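Local coordinates for protein Polyphosphate:AMP phosphotransferase (Meiothermus ruber H328, PDB 5O6M) that transfers phosphate from inorganic polyphosphate to nucleotides, converting AMP to ADP and ADP to ATP, and also accepts other nucleoside mono- and diphosphates, at residues 48-53 and 250-255; 55-60 and 112-117. The protein carries 1 engineered substitution. All blocks are in the same frame, centred on the assembly; numbering follows the deposited sequence.

Interaction 1: 48-53 and 250-255; sequences ELLYAE and LAMQYP
L49 and Y254 form the apolar centre of this contact. The methyl CD2 of L49 sits over the middle of the Y254 ring, 3.5 Å from its centroid and 8° off the ring normal. This is a CH-pi contact, and the two side chains cross at about a right angle. A52 reaches the same ring obliquely, with CB 3.8 Å from Y254 CD2. Beside L49, M252 lays its sulfur against L50, with SD 3.6 Å from L50 CB. The M252 chain is extended at chi2 and bends at chi3, and its methyl CE stays alongside L50, 4.1 Å from L50 CB. P255 rests its CG on the carbonyl oxygen of A52, 3.3 Å away. W190 of the second subunit meets the Y254 ring and also packs on A52 and P255.

E53 forms the polar edge. With CG anti to the backbone N (chi1 -172°), the extended E53 chain carries its carboxylate out across M252, at about a right angle to that side chain. The backbone N of Q253 donates to E53 OE2 at 3.1 Å. It meets the oxygen from above the carboxylate plane, 78° out of it. The other oxygen, OE1, lies 3.2 Å from M252 CG and is hydrogen-bonded to H56 ND1. One carboxylate thus ties two loops to the end of helix 29-53.

A251, with positive phi, marks the exit from helix 232-249. The contact is a helix-to-loop junction: the extended chain after that helix crosses the C-terminal turns of helix 29-53, at a subunit interface of the PPK2 P-loop kinase fold.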
# COMPACT_ATOMS: atom_id res chain seq x y z
N GLU D 48 2.78 -11.10 24.05
CA GLU D 48 1.73 -10.24 24.59
C GLU D 48 2.32 -8.99 25.23
O GLU D 48 1.73 -7.90 25.13
CB GLU D 48 0.88 -11.00 25.60
CG GLU D 48 0.22 -12.27 25.05
CD GLU D 48 -1.06 -11.97 24.28
OE1 GLU D 48 -1.69 -12.92 23.76
OE2 GLU D 48 -1.43 -10.78 24.18
N LEU D 49 3.48 -9.11 25.87
CA LEU D 49 4.16 -7.93 26.39
C LEU D 49 4.59 -7.01 25.25
O LEU D 49 4.31 -5.80 25.27
CB LEU D 49 5.36 -8.35 27.24
CG LEU D 49 5.20 -8.16 28.75
CD1 LEU D 49 6.43 -8.67 29.48
CD2 LEU D 49 4.92 -6.71 29.11
N LEU D 50 5.29 -7.56 24.25
CA LEU D 50 5.70 -6.77 23.09
C LEU D 50 4.53 -5.97 22.53
O LEU D 50 4.60 -4.75 22.39
CB LEU D 50 6.27 -7.71 22.02
CG LEU D 50 6.71 -7.10 20.68
CD1 LEU D 50 7.97 -6.27 20.85
CD2 LEU D 50 6.89 -8.19 19.62
N TYR D 51 3.44 -6.66 22.20
CA TYR D 51 2.26 -6.00 21.64
C TYR D 51 1.73 -4.93 22.59
O TYR D 51 1.41 -3.82 22.16
CB TYR D 51 1.18 -7.05 21.34
CG TYR D 51 -0.03 -6.51 20.63
CD1 TYR D 51 0.01 -6.22 19.27
CD2 TYR D 51 -1.23 -6.31 21.30
CE1 TYR D 51 -1.10 -5.73 18.61
CE2 TYR D 51 -2.35 -5.83 20.65
CZ TYR D 51 -2.28 -5.54 19.30
OH TYR D 51 -3.39 -5.05 18.64
N ALA D 52 1.63 -5.26 23.88
CA ALA D 52 1.04 -4.33 24.84
C ALA D 52 1.94 -3.12 25.07
O ALA D 52 1.46 -1.98 25.14
CB ALA D 52 0.76 -5.05 26.16
N GLU D 53 3.25 -3.34 25.21
CA GLU D 53 4.17 -2.21 25.39
C GLU D 53 4.17 -1.30 24.17
O GLU D 53 4.26 -0.07 24.30
CB GLU D 53 5.58 -2.73 25.68
CG GLU D 53 6.58 -1.65 26.07
CD GLU D 53 7.99 -2.18 26.21
OE1 GLU D 53 8.42 -2.98 25.34
OE2 GLU D 53 8.68 -1.81 27.19
N LEU D 250 14.84 -7.69 25.97
CA LEU D 250 14.26 -6.37 25.73
C LEU D 250 13.69 -5.74 26.99
O LEU D 250 13.47 -4.52 27.01
CB LEU D 250 13.18 -6.45 24.65
CG LEU D 250 13.61 -6.88 23.25
CD1 LEU D 250 12.39 -7.02 22.34
CD2 LEU D 250 14.63 -5.91 22.65
N ALA D 251 13.45 -6.53 28.04
CA ALA D 251 12.98 -6.00 29.32
C ALA D 251 11.69 -5.21 29.15
O ALA D 251 11.55 -4.07 29.61
CB ALA D 251 14.06 -5.16 29.99
N MET D 252 10.72 -5.82 28.46
CA MET D 252 9.48 -5.13 28.12
C MET D 252 8.58 -4.99 29.35
O MET D 252 8.56 -5.85 30.23
CB MET D 252 8.78 -5.87 26.99
CG MET D 252 9.65 -5.95 25.73
SD MET D 252 8.95 -6.83 24.32
CE MET D 252 9.12 -8.53 24.84
N GLN D 253 7.83 -3.89 29.38
CA GLN D 253 6.99 -3.55 30.52
C GLN D 253 5.56 -3.30 30.05
O GLN D 253 5.36 -2.67 29.00
CB GLN D 253 7.48 -2.27 31.21
CG GLN D 253 8.96 -2.23 31.55
CD GLN D 253 9.32 -3.14 32.70
OE1 GLN D 253 8.48 -3.46 33.54
NE2 GLN D 253 10.58 -3.56 32.75
N TYR D 254 4.59 -3.77 30.82
CA TYR D 254 3.22 -3.34 30.56
C TYR D 254 3.12 -1.84 30.80
O TYR D 254 3.72 -1.32 31.75
CB TYR D 254 2.23 -4.10 31.44
CG TYR D 254 1.99 -5.52 30.99
CD1 TYR D 254 2.50 -6.60 31.71
CD2 TYR D 254 1.27 -5.79 29.84
CE1 TYR D 254 2.28 -7.90 31.29
CE2 TYR D 254 1.05 -7.08 29.41
CZ TYR D 254 1.55 -8.13 30.14
OH TYR D 254 1.33 -9.42 29.71
N PRO D 255 2.37 -1.11 29.99
CA PRO D 255 2.26 0.34 30.17
C PRO D 255 1.57 0.69 31.48
O PRO D 255 1.01 -0.16 32.18
CB PRO D 255 1.43 0.80 28.97
CG PRO D 255 1.57 -0.30 27.97
CD PRO D 255 1.68 -1.56 28.77

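Interaction 2: 55-60 and 112-117; sequences QHKVLV and PRKGEL. With PO4 (phosphate ion), chain V.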
# COMPACT_ATOMS: atom_id res chain seq x y z
N GLN D 55 6.36 -0.62 21.82
CA GLN D 55 7.56 0.17 21.58
C GLN D 55 8.54 -0.50 20.64
O GLN D 55 9.02 0.14 19.69
CB GLN D 55 8.26 0.49 22.92
CG GLN D 55 7.67 1.66 23.68
CD GLN D 55 7.58 2.93 22.85
OE1 GLN D 55 8.10 2.99 21.73
NE2 GLN D 55 6.93 3.95 23.39
N HIS D 56 8.87 -1.76 20.87
CA HIS D 56 9.89 -2.45 20.09
C HIS D 56 9.31 -3.02 18.80
O HIS D 56 8.13 -3.38 18.72
CB HIS D 56 10.53 -3.55 20.92
CG HIS D 56 11.30 -3.04 22.09
ND1 HIS D 56 10.80 -3.02 23.37
CD2 HIS D 56 12.55 -2.50 22.17
CE1 HIS D 56 11.69 -2.51 24.19
NE2 HIS D 56 12.76 -2.18 23.49
N LYS D 57 10.17 -3.12 17.79
CA LYS D 57 9.84 -3.80 16.54
C LYS D 57 10.76 -4.99 16.40
O LYS D 57 11.97 -4.87 16.62
CB LYS D 57 10.02 -2.88 15.32
CG LYS D 57 9.80 -1.41 15.56
CD LYS D 57 10.11 -0.66 14.27
CE LYS D 57 9.94 0.83 14.42
NZ LYS D 57 11.20 1.45 14.89
N VAL D 58 10.21 -6.14 16.02
CA VAL D 58 10.97 -7.38 15.97
C VAL D 58 10.81 -8.01 14.59
O VAL D 58 9.68 -8.26 14.15
CB VAL D 58 10.53 -8.35 17.08
CG1 VAL D 58 11.33 -9.64 17.01
CG2 VAL D 58 10.67 -7.68 18.45
N LEU D 59 11.93 -8.26 13.92
CA LEU D 59 11.96 -8.83 12.58
C LEU D 59 12.70 -10.16 12.62
O LEU D 59 13.87 -10.21 13.01
CB LEU D 59 12.62 -7.87 11.58
CG LEU D 59 12.90 -8.41 10.18
CD1 LEU D 59 11.62 -8.76 9.44
CD2 LEU D 59 13.71 -7.40 9.38
N VAL D 60 12.03 -11.23 12.21
CA VAL D 60 12.62 -12.57 12.12
C VAL D 60 12.72 -12.95 10.65
O VAL D 60 11.70 -13.06 9.95
CB VAL D 60 11.80 -13.60 12.91
CG1 VAL D 60 12.36 -15.00 12.71
CG2 VAL D 60 11.77 -13.24 14.38
N PRO D 112 8.33 -4.60 10.34
CA PRO D 112 7.39 -4.58 11.47
C PRO D 112 7.27 -3.18 12.05
O PRO D 112 8.22 -2.40 12.07
CB PRO D 112 8.02 -5.55 12.48
CG PRO D 112 9.49 -5.46 12.19
CD PRO D 112 9.58 -5.31 10.68
N ARG D 113 6.06 -2.87 12.51
CA ARG D 113 5.81 -1.63 13.23
C ARG D 113 6.00 -1.86 14.73
O ARG D 113 6.24 -2.97 15.19
CB ARG D 113 4.41 -1.10 12.92
CG ARG D 113 3.27 -2.04 13.32
CD ARG D 113 2.03 -1.22 13.67
NE ARG D 113 2.23 -0.43 14.88
CZ ARG D 113 1.62 0.73 15.12
NH1 ARG D 113 0.79 1.24 14.22
NH2 ARG D 113 1.86 1.39 16.25
N LYS D 114 5.89 -0.78 15.50
CA LYS D 114 6.04 -0.88 16.95
C LYS D 114 5.02 -1.85 17.53
O LYS D 114 3.83 -1.80 17.19
CB LYS D 114 5.92 0.49 17.60
CG LYS D 114 7.10 1.39 17.30
CD LYS D 114 7.00 2.70 18.06
CE LYS D 114 8.27 3.52 17.87
NZ LYS D 114 8.10 4.91 18.40
N GLY D 115 5.48 -2.73 18.41
CA GLY D 115 4.62 -3.71 19.04
C GLY D 115 4.37 -4.95 18.22
O GLY D 115 3.62 -5.83 18.67
N GLU D 116 4.97 -5.05 17.04
CA GLU D 116 4.68 -6.12 16.10
C GLU D 116 5.91 -7.00 15.91
O GLU D 116 7.05 -6.53 15.96
CB GLU D 116 4.24 -5.55 14.74
CG GLU D 116 3.75 -6.57 13.73
CD GLU D 116 3.48 -5.95 12.37
OE1 GLU D 116 4.13 -4.93 12.03
OE2 GLU D 116 2.61 -6.47 11.63
N LEU D 117 5.66 -8.29 15.68
CA LEU D 117 6.70 -9.24 15.30
C LEU D 117 6.36 -9.75 13.91
O LEU D 117 5.28 -10.30 13.69
CB LEU D 117 6.78 -10.40 16.31
CG LEU D 117 7.95 -11.38 16.21
CD1 LEU D 117 7.98 -12.29 17.43
CD2 LEU D 117 7.88 -12.22 14.94
P PO4 V . -0.64 0.18 11.00
O1 PO4 V . -1.21 -0.84 11.95
O2 PO4 V . -1.63 1.30 10.77
O3 PO4 V . 0.63 0.76 11.58
O4 PO4 V . -0.33 -0.49 9.68
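H56 O accepts the backbone N of G115 at 2.7 Å, the donor tilted 30° from the carbonyl plane. Two residues on, V58 N donates to E116 O at 3.2 Å, nearly straight onto the carbonyl. V58 and L117 form a parallel bridge, which starts the pairing of strands 57-64 and 117-121.

Just ahead of strand 117-121, R113 to E116 make a type II turn, with G115 at positive phi. E116 OE1 takes the backbone N of R113, while OE2 forms a salt bridge with R87. The R113 side chain folds back at chi3 (-67°), and its NE donates to K114 O in the carbonyl plane, at 3.1 Å. NH1 then holds O3 of a phosphate, probably from the crystallisation liquor, at 2.7 Å; R101 of the third subunit binds this ion too. NH2 forms a salt bridge with E96 of the third subunit. A leucine in place of R113 would probably cost E96 this salt bridge, leave the phosphate to R101 and deprive K114 O of its NE donor.

Packing flanks the backbone bonds. V58 CG1 meets L117 CG at 3.9 Å, and V60 CG2 approaches L117 CD2. P112 lays its CG 4.0 Å from L59 CB, its ring crossing that side chain. K114 runs extended alongside Q55, CG 3.3 Å from Q55 O.

Backbone bonds and apolar side chains thus join the start of strand 57-64 to the turn that leads into strand 117-121, while the R113 guanidinium bridges the turn, an anion and a neighbouring subunit.

How the interactions relate
Interaction 2 is nested within the chain loop closed by interaction 1, and their centres are about 11 Å apart. Helix 29-53 is followed, after a short loop, by strand 57-64, so the two contacts share one connection. L50 joins them: its CD1 lies 3.6 Å from H56 O and 3.9 Å from V58 CG2. Y51 CD1 also packs 3.7 Å from G115 O in the turn. H56, part of interaction 2, packs its side chain on L250 and M252 of interaction 1. Interaction 1 borders the second subunit and interaction 2 the third. None of the residues in the four segments belongs to the ATP pocket. That pocket includes K70 and D71, which follow strand 57-64.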